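Local coordinates for protein 3,6-diketocamphane 1,6-monooxygenase (Pseudomonas putida, PDB 4UWM) that uses reduced FMN and molecular oxygen to convert a bornane-dione into a lactone, a Baeyer-Villiger step in the degradation of (-)-camphor, at residues I107-I121 against T136-F148. Residues are numbered along the deposited sequence; the frame is centred on the assembly and turned at random.
Sequences IGAGAYPQASYMHGI and TKNLNDMVRESLF
Ile121 and Met142 reach toward each other tip to tip, Ile121 CG1 lying 3.8 Å from Met142 SD, while the other branch of Ile121, CG2, meets Leu139 CD2 at 3.8 Å. That second branch stands opposite the backbone nitrogen and also packs against Lys137 CB, so beta-branching lets one residue serve three neighbours. With only a methyl group here, as in an alanine, a gap beside Met142 and Leu139 is likely to open, leaving the flexible thioether freer to turn. Leu139 forks, CD1 reaching Ser116 OG at 3.8 Å and CD2 taking the Ile121 side. Ala109, small enough for close approach, sets its CB 3.9 Å from Val143 CG2. In this bacterial luciferase-like TIM barrel, helix 139-155 packs against the end of strand 105-108 and the loop and short helix 113-118 that follow; Gly108 lies near the bound FMN. The side chains of Ile107 and Leu147 cross at about a right angle, Ile107 CD1 lying 4.0 Å from Leu147 CD2. A Schellman motif ends helix 113-118 at Gly120, whose positive phi (88°) would jam a CB against His119 O. Gly120 O accepts a weak hydrogen bond, 3.3 Å, from NZ of the extended Lys137, which also salt-bridges Asp167 of the second subunit.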
ATOM      1  N   ILE A 107      -4.156  14.392   6.382  1.00 14.92           N
ATOM      2  CA  ILE A 107      -3.606  13.877   7.660  1.00 15.35           C
ATOM      3  C   ILE A 107      -4.599  14.030   8.793  1.00 14.39           C
ATOM      4  O   ILE A 107      -5.436  14.917   8.753  1.00 21.27           O
ATOM      5  CB  ILE A 107      -2.279  14.575   8.041  1.00 16.57           C
ATOM      6  CG1 ILE A 107      -2.517  16.071   8.360  1.00 21.08           C
ATOM      7  CG2 ILE A 107      -1.257  14.387   6.933  1.00 16.79           C
ATOM      8  CD1 ILE A 107      -1.328  16.761   9.020  1.00 23.57           C
ATOM      9  N   GLY A 108      -4.541  13.156   9.791  1.00 14.45           N
ATOM     10  CA  GLY A 108      -5.403  13.301  10.949  1.00 15.34           C
ATOM     11  C   GLY A 108      -4.940  12.467  12.110  1.00 21.28           C
ATOM     12  O   GLY A 108      -3.984  11.705  11.982  1.00 18.79           O
ATOM     13  N   ALA A 109      -5.638  12.606  13.236  1.00 18.96           N
ATOM     14  CA  ALA A 109      -5.304  11.943  14.497  1.00 20.41           C
ATOM     15  C   ALA A 109      -5.996  10.615  14.646  1.00 17.13           C
ATOM     16  O   ALA A 109      -5.459   9.705  15.267  1.00 21.00           O
ATOM     17  CB  ALA A 109      -5.694  12.837  15.679  1.00 24.62           C
ATOM     18  N   GLY A 110      -7.219  10.522  14.122  1.00 18.40           N
ATOM     19  CA  GLY A 110      -8.070   9.344  14.323  1.00 18.39           C
ATOM     20  C   GLY A 110      -9.081   9.564  15.452  1.00 21.51           C
ATOM     21  O   GLY A 110      -8.708   9.886  16.582  1.00 23.30           O
ATOM     22  N   ALA A 111     -10.349   9.338  15.139  1.00 21.11           N
ATOM     23  CA  ALA A 111     -11.470   9.563  16.053  1.00 23.26           C
ATOM     24  C   ALA A 111     -12.021   8.283  16.672  1.00 23.38           C
ATOM     25  O   ALA A 111     -13.028   8.330  17.373  1.00 24.17           O
ATOM     26  CB  ALA A 111     -12.579  10.298  15.308  1.00 29.18           C
ATOM     27  N   TYR A 112     -11.375   7.139  16.433  1.00 19.33           N
ATOM     28  CA  TYR A 112     -11.884   5.862  16.936  1.00 17.94           C
ATOM     29  C   TYR A 112     -10.920   5.263  17.966  1.00 22.48           C
ATOM     30  O   TYR A 112      -9.856   4.749  17.601  1.00 22.63           O
ATOM     31  CB  TYR A 112     -12.159   4.883  15.772  1.00 16.92           C
ATOM     32  CG  TYR A 112     -13.297   5.372  14.901  1.00 20.31           C
ATOM     33  CD1 TYR A 112     -13.070   6.249  13.841  1.00 20.97           C
ATOM     34  CD2 TYR A 112     -14.616   5.007  15.183  1.00 23.09           C
ATOM     35  CE1 TYR A 112     -14.116   6.712  13.061  1.00 23.32           C
ATOM     36  CE2 TYR A 112     -15.668   5.459  14.409  1.00 23.71           C
ATOM     37  CZ  TYR A 112     -15.418   6.312  13.359  1.00 27.11           C
ATOM     38  OH  TYR A 112     -16.472   6.768  12.591  1.00 28.41           O
ATOM     39  N   PRO A 113     -11.277   5.324  19.259  1.00 22.75           N
ATOM     40  CA  PRO A 113     -10.386   4.802  20.308  0.50 21.95           C
ATOM     41  C   PRO A 113     -10.018   3.321  20.186  1.00 18.88           C
ATOM     42  O   PRO A 113      -8.944   2.925  20.635  1.00 20.11           O
ATOM     43  CB  PRO A 113     -11.170   5.056  21.609  0.50 21.37           C
ATOM     44  CG  PRO A 113     -12.559   5.390  21.187  0.50 21.32           C
ATOM     45  CD  PRO A 113     -12.452   6.007  19.829  0.50 21.89           C
ATOM     46  N   GLN A 114     -10.910   2.494  19.629  1.00 19.27           N
ATOM     47  CA  GLN A 114     -10.611   1.069  19.448  0.60 19.09           C
ATOM     48  C   GLN A 114      -9.391   0.904  18.533  1.00 20.87           C
ATOM     49  O   GLN A 114      -8.539   0.053  18.762  1.00 20.81           O
ATOM     50  CB  GLN A 114     -11.809   0.309  18.857  0.60 21.21           C
ATOM     51  CG  GLN A 114     -13.054   0.220  19.751  0.60 23.43           C
ATOM     52  CD  GLN A 114     -12.866  -0.725  20.926  0.60 21.63           C
ATOM     53  OE1 GLN A 114     -12.115  -0.433  21.845  0.60 24.57           O
ATOM     54  NE2 GLN A 114     -13.552  -1.868  20.895  0.60 24.89           N
ATOM     55  N   ALA A 115      -9.318   1.733  17.494  1.00 21.15           N
ATOM     56  CA  ALA A 115      -8.171   1.711  16.564  1.00 20.29           C
ATOM     57  C   ALA A 115      -6.916   2.343  17.181  1.00 19.84           C
ATOM     58  O   ALA A 115      -5.810   1.836  17.001  1.00 17.53           O
ATOM     59  CB  ALA A 115      -8.528   2.407  15.258  1.00 16.52           C
ATOM     60  N   SER A 116      -7.082   3.462  17.889  1.00 18.57           N
ATOM     61  CA  SER A 116      -5.976   4.069  18.659  1.00 17.36           C
ATOM     62  C   SER A 116      -5.299   3.058  19.595  1.00 19.39           C
ATOM     63  O   SER A 116      -4.058   2.966  19.644  1.00 19.95           O
ATOM     64  CB  SER A 116      -6.499   5.254  19.474  1.00 20.43           C
ATOM     65  OG  SER A 116      -6.994   6.274  18.624  1.00 21.51           O
ATOM     66  N   TYR A 117      -6.131   2.302  20.323  1.00 19.81           N
ATOM     67  CA  TYR A 117      -5.695   1.242  21.237  1.00 18.35           C
ATOM     68  C   TYR A 117      -4.823   0.189  20.501  1.00 19.31           C
ATOM     69  O   TYR A 117      -3.776  -0.205  21.003  1.00 17.68           O
ATOM     70  CB  TYR A 117      -6.916   0.552  21.850  1.00 19.72           C
ATOM     71  CG  TYR A 117      -6.623  -0.468  22.937  1.00 19.91           C
ATOM     72  CD1 TYR A 117      -6.565  -0.089  24.297  1.00 23.78           C
ATOM     73  CD2 TYR A 117      -6.436  -1.804  22.619  1.00 21.00           C
ATOM     74  CE1 TYR A 117      -6.309  -1.036  25.298  1.00 23.36           C
ATOM     75  CE2 TYR A 117      -6.166  -2.759  23.603  1.00 20.82           C
ATOM     76  CZ  TYR A 117      -6.114  -2.373  24.948  1.00 27.71           C
ATOM     77  OH  TYR A 117      -5.856  -3.357  25.902  1.00 21.60           O
ATOM     78  N   MET A 118      -5.275  -0.265  19.335  1.00 19.99           N
ATOM     79  CA  MET A 118      -4.521  -1.249  18.530  0.60 17.40           C
ATOM     80  C   MET A 118      -3.093  -0.774  18.280  1.00 15.22           C
ATOM     81  O   MET A 118      -2.147  -1.578  18.282  1.00 20.17           O
ATOM     82  CB  MET A 118      -5.197  -1.515  17.177  0.60 16.85           C
ATOM     83  CG  MET A 118      -6.628  -2.002  17.245  0.60 19.06           C
ATOM     84  SD  MET A 118      -7.454  -2.115  15.639  0.60 21.06           S
ATOM     85  CE  MET A 118      -8.950  -2.970  16.114  0.60 22.90           C
ATOM     86  N   HIS A 119      -2.946   0.522  18.063  1.00 16.06           N
ATOM     87  CA  HIS A 119      -1.677   1.117  17.744  1.00 16.27           C
ATOM     88  C   HIS A 119      -0.919   1.647  18.978  1.00 18.62           C
ATOM     89  O   HIS A 119       0.024   2.424  18.849  1.00 16.89           O
ATOM     90  CB  HIS A 119      -1.858   2.178  16.650  1.00 15.46           C
ATOM     91  CG  HIS A 119      -2.457   1.626  15.380  1.00 16.75           C
ATOM     92  ND1 HIS A 119      -3.819   1.554  15.167  1.00 15.93           N
ATOM     93  CD2 HIS A 119      -1.879   1.074  14.284  1.00 15.53           C
ATOM     94  CE1 HIS A 119      -4.056   1.023  13.979  1.00 18.58           C
ATOM     95  NE2 HIS A 119      -2.895   0.712  13.428  1.00 19.43           N
ATOM     96  N   GLY A 120      -1.317   1.178  20.161  1.00 19.28           N
ATOM     97  CA  GLY A 120      -0.561   1.452  21.383  1.00 18.87           C
ATOM     98  C   GLY A 120      -0.912   2.716  22.127  1.00 23.39           C
ATOM     99  O   GLY A 120      -0.170   3.113  23.025  1.00 25.77           O
ATOM    100  N   ILE A 121      -2.024   3.360  21.748  1.00 20.45           N
ATOM    101  CA  ILE A 121      -2.435   4.611  22.364  1.00 22.43           C
ATOM    102  C   ILE A 121      -3.682   4.345  23.200  1.00 27.48           C
ATOM    103  O   ILE A 121      -4.770   4.144  22.651  1.00 28.85           O
ATOM    104  CB  ILE A 121      -2.733   5.733  21.340  1.00 21.77           C
ATOM    105  CG1 ILE A 121      -1.540   6.020  20.456  1.00 21.41           C
ATOM    106  CG2 ILE A 121      -3.118   7.016  22.057  1.00 24.64           C
ATOM    107  CD1 ILE A 121      -1.713   5.598  19.000  1.00 22.26           C
ATOM    108  N   THR A 136       0.021   9.207  29.710  1.00 80.06           N
ATOM    109  CA  THR A 136      -0.794   8.958  28.522  1.00 83.40           C
ATOM    110  C   THR A 136      -0.189   9.652  27.303  1.00 75.19           C
ATOM    111  O   THR A 136       0.503  10.665  27.433  1.00 84.38           O
ATOM    112  CB  THR A 136      -2.248   9.458  28.700  1.00 73.57           C
ATOM    113  OG1 THR A 136      -2.575   9.522  30.091  1.00 74.95           O
ATOM    114  CG2 THR A 136      -3.231   8.533  27.990  1.00 59.92           C
ATOM    115  N   LYS A 137      -0.461   9.100  26.125  1.00 51.36           N
ATOM    116  CA  LYS A 137      -0.017   9.682  24.864  1.00 44.56           C
ATOM    117  C   LYS A 137      -1.051  10.672  24.319  1.00 36.64           C
ATOM    118  O   LYS A 137      -2.252  10.492  24.510  1.00 44.08           O
ATOM    119  CB  LYS A 137       0.243   8.567  23.842  1.00 38.77           C
ATOM    120  CG  LYS A 137       1.147   7.461  24.355  1.00 34.58           C
ATOM    121  CD  LYS A 137       1.625   6.556  23.232  1.00 31.92           C
ATOM    122  CE  LYS A 137       2.229   5.266  23.787  1.00 34.20           C
ATOM    123  NZ  LYS A 137       2.843   4.423  22.725  1.00 34.15           N
ATOM    124  N   ASN A 138      -0.593  11.703  23.626  1.00 30.07           N
ATOM    125  CA  ASN A 138      -1.506  12.682  23.062  1.00 24.61           C
ATOM    126  C   ASN A 138      -1.544  12.594  21.532  1.00 26.26           C
ATOM    127  O   ASN A 138      -0.543  12.872  20.862  1.00 24.11           O
ATOM    128  CB  ASN A 138      -1.095  14.082  23.491  1.00 30.89           C
ATOM    129  CG  ASN A 138      -2.053  15.140  23.004  1.00 31.31           C
ATOM    130  OD1 ASN A 138      -1.927  15.652  21.895  1.00 31.33           O
ATOM    131  ND2 ASN A 138      -3.023  15.483  23.843  1.00 38.65           N
ATOM    132  N   LEU A 139      -2.704  12.252  20.976  1.00 24.71           N
ATOM    133  CA  LEU A 139      -2.818  12.032  19.522  1.00 23.51           C
ATOM    134  C   LEU A 139      -2.435  13.258  18.698  1.00 22.34           C
ATOM    135  O   LEU A 139      -1.729  13.127  17.715  1.00 24.88           O
ATOM    136  CB  LEU A 139      -4.210  11.523  19.125  1.00 21.91           C
ATOM    137  CG  LEU A 139      -4.572  10.105  19.605  1.00 24.66           C
ATOM    138  CD1 LEU A 139      -6.068   9.870  19.505  1.00 24.62           C
ATOM    139  CD2 LEU A 139      -3.813   9.023  18.849  1.00 22.82           C
ATOM    140  N   ASN A 140      -2.867  14.450  19.103  1.00 20.72           N
ATOM    141  CA  ASN A 140      -2.524  15.678  18.350  1.00 21.39           C
ATOM    142  C   ASN A 140      -1.030  16.009  18.365  1.00 25.40           C
ATOM    143  O   ASN A 140      -0.486  16.485  17.363  1.00 23.28           O
ATOM    144  CB  ASN A 140      -3.365  16.875  18.825  1.00 29.62           C
ATOM    145  CG  ASN A 140      -4.846  16.726  18.478  1.00 34.75           C
ATOM    146  OD1 ASN A 140      -5.222  16.220  17.405  1.00 34.36           O
ATOM    147  ND2 ASN A 140      -5.694  17.165  19.384  1.00 36.90           N
ATOM    148  N   ASP A 141      -0.372  15.755  19.497  1.00 24.46           N
ATOM    149  CA  ASP A 141       1.084  15.906  19.590  1.00 26.59           C
ATOM    150  C   ASP A 141       1.786  14.888  18.677  1.00 23.24           C
ATOM    151  O   ASP A 141       2.778  15.212  18.021  1.00 22.63           O
ATOM    152  CB  ASP A 141       1.575  15.683  21.021  1.00 29.37           C
ATOM    153  CG  ASP A 141       1.155  16.791  21.980  1.00 37.92           C
ATOM    154  OD1 ASP A 141       0.762  17.887  21.521  1.00 33.88           O
ATOM    155  OD2 ASP A 141       1.239  16.556  23.210  1.00 40.05           O
ATOM    156  N   MET A 142       1.262  13.660  18.657  1.00 22.83           N
ATOM    157  CA  MET A 142       1.715  12.633  17.704  1.00 19.06           C
ATOM    158  C   MET A 142       1.602  13.100  16.254  1.00 21.70           C
ATOM    159  O   MET A 142       2.562  12.954  15.490  1.00 20.57           O
ATOM    160  CB  MET A 142       1.005  11.295  17.931  1.00 19.57           C
ATOM    161  CG  MET A 142       1.321  10.711  19.276  1.00 20.87           C
ATOM    162  SD  MET A 142       0.509   9.161  19.663  1.00 22.92           S
ATOM    163  CE  MET A 142       1.605   7.979  18.876  1.00 17.69           C
ATOM    164  N   VAL A 143       0.465  13.698  15.884  1.00 20.83           N
ATOM    165  CA  VAL A 143       0.299  14.265  14.530  1.00 16.78           C
ATOM    166  C   VAL A 143       1.364  15.303  14.214  1.00 18.77           C
ATOM    167  O   VAL A 143       1.951  15.294  13.130  1.00 19.26           O
ATOM    168  CB  VAL A 143      -1.134  14.840  14.283  1.00 18.12           C
ATOM    169  CG1 VAL A 143      -1.223  15.618  12.977  1.00 16.51           C
ATOM    170  CG2 VAL A 143      -2.190  13.739  14.329  1.00 17.07           C
ATOM    171  N   ARG A 144       1.628  16.203  15.166  1.00 23.12           N
ATOM    172  CA  ARG A 144       2.624  17.263  14.989  0.50 23.83           C
ATOM    173  C   ARG A 144       4.044  16.724  14.771  1.00 20.25           C
ATOM    174  O   ARG A 144       4.754  17.176  13.888  1.00 22.19           O
ATOM    175  CB  ARG A 144       2.601  18.198  16.209  0.50 27.84           C
ATOM    176  CG  ARG A 144       2.960  19.642  15.915  0.50 32.78           C
ATOM    177  CD  ARG A 144       2.770  20.509  17.155  0.50 42.56           C
ATOM    178  NE  ARG A 144       1.485  20.272  17.817  0.50 42.18           N
ATOM    179  CZ  ARG A 144       1.350  19.802  19.055  0.50 41.31           C
ATOM    180  NH1 ARG A 144       2.420  19.519  19.788  0.50 40.98           N
ATOM    181  NH2 ARG A 144       0.141  19.624  19.564  0.50 40.63           N
ATOM    182  N   GLU A 145       4.454  15.773  15.600  1.00 19.51           N
ATOM    183  CA  GLU A 145       5.805  15.217  15.506  1.00 22.11           C
ATOM    184  C   GLU A 145       5.960  14.443  14.202  1.00 22.24           C
ATOM    185  O   GLU A 145       6.986  14.544  13.538  1.00 20.16           O
ATOM    186  CB  GLU A 145       6.145  14.330  16.716  1.00 21.21           C
ATOM    187  CG  GLU A 145       7.597  13.829  16.751  1.00 20.48           C
ATOM    188  CD  GLU A 145       7.896  12.973  17.969  1.00 24.17           C
ATOM    189  OE1 GLU A 145       7.452  13.315  19.071  1.00 37.90           O
ATOM    190  OE2 GLU A 145       8.572  11.947  17.845  1.00 31.07           O
ATOM    191  N   SER A 146       4.931  13.676  13.829  1.00 21.95           N
ATOM    192  CA  SER A 146       5.015  12.927  12.568  1.00 16.48           C
ATOM    193  C   SER A 146       5.188  13.879  11.393  1.00 14.83           C
ATOM    194  O   SER A 146       6.069  13.705  10.559  1.00 18.64           O
ATOM    195  CB  SER A 146       3.784  12.026  12.354  1.00 16.88           C
ATOM    196  OG  SER A 146       3.748  11.630  10.983  1.00 17.93           O
ATOM    197  N   LEU A 147       4.351  14.905  11.325  1.00 19.26           N
ATOM    198  CA  LEU A 147       4.418  15.843  10.210  1.00 19.62           C
ATOM    199  C   LEU A 147       5.781  16.557  10.185  1.00 24.31           C
ATOM    200  O   LEU A 147       6.368  16.749   9.124  1.00 21.11           O
ATOM    201  CB  LEU A 147       3.286  16.870  10.325  1.00 26.37           C
ATOM    202  CG  LEU A 147       3.223  17.991   9.287  1.00 29.74           C
ATOM    203  CD1 LEU A 147       3.104  17.439   7.867  1.00 28.74           C
ATOM    204  CD2 LEU A 147       2.043  18.879   9.626  1.00 28.39           C
ATOM    205  N   PHE A 148       6.269  16.933  11.363  1.00 22.02           N
ATOM    206  CA  PHE A 148       7.610  17.546  11.493  1.00 22.59           C
ATOM    207  C   PHE A 148       8.649  16.656  10.819  1.00 23.05           C
ATOM    208  O   PHE A 148       9.407  17.129   9.975  1.00 21.92           O
ATOM    209  CB  PHE A 148       7.952  17.779  12.966  1.00 21.03           C
ATOM    210  CG  PHE A 148       9.379  18.229  13.206  1.00 23.98           C
ATOM    211  CD1 PHE A 148       9.751  19.554  13.010  1.00 26.41           C
ATOM    212  CD2 PHE A 148      10.340  17.322  13.634  1.00 25.63           C
ATOM    213  CE1 PHE A 148      11.053  19.973  13.242  1.00 28.67           C
ATOM    214  CE2 PHE A 148      11.653  17.731  13.862  1.00 34.26           C
ATOM    215  CZ  PHE A 148      12.004  19.062  13.671  1.00 29.22           C
TER
HETATM  216  O   HOH W   1       2.189   3.774  19.588  1.00 25.76           O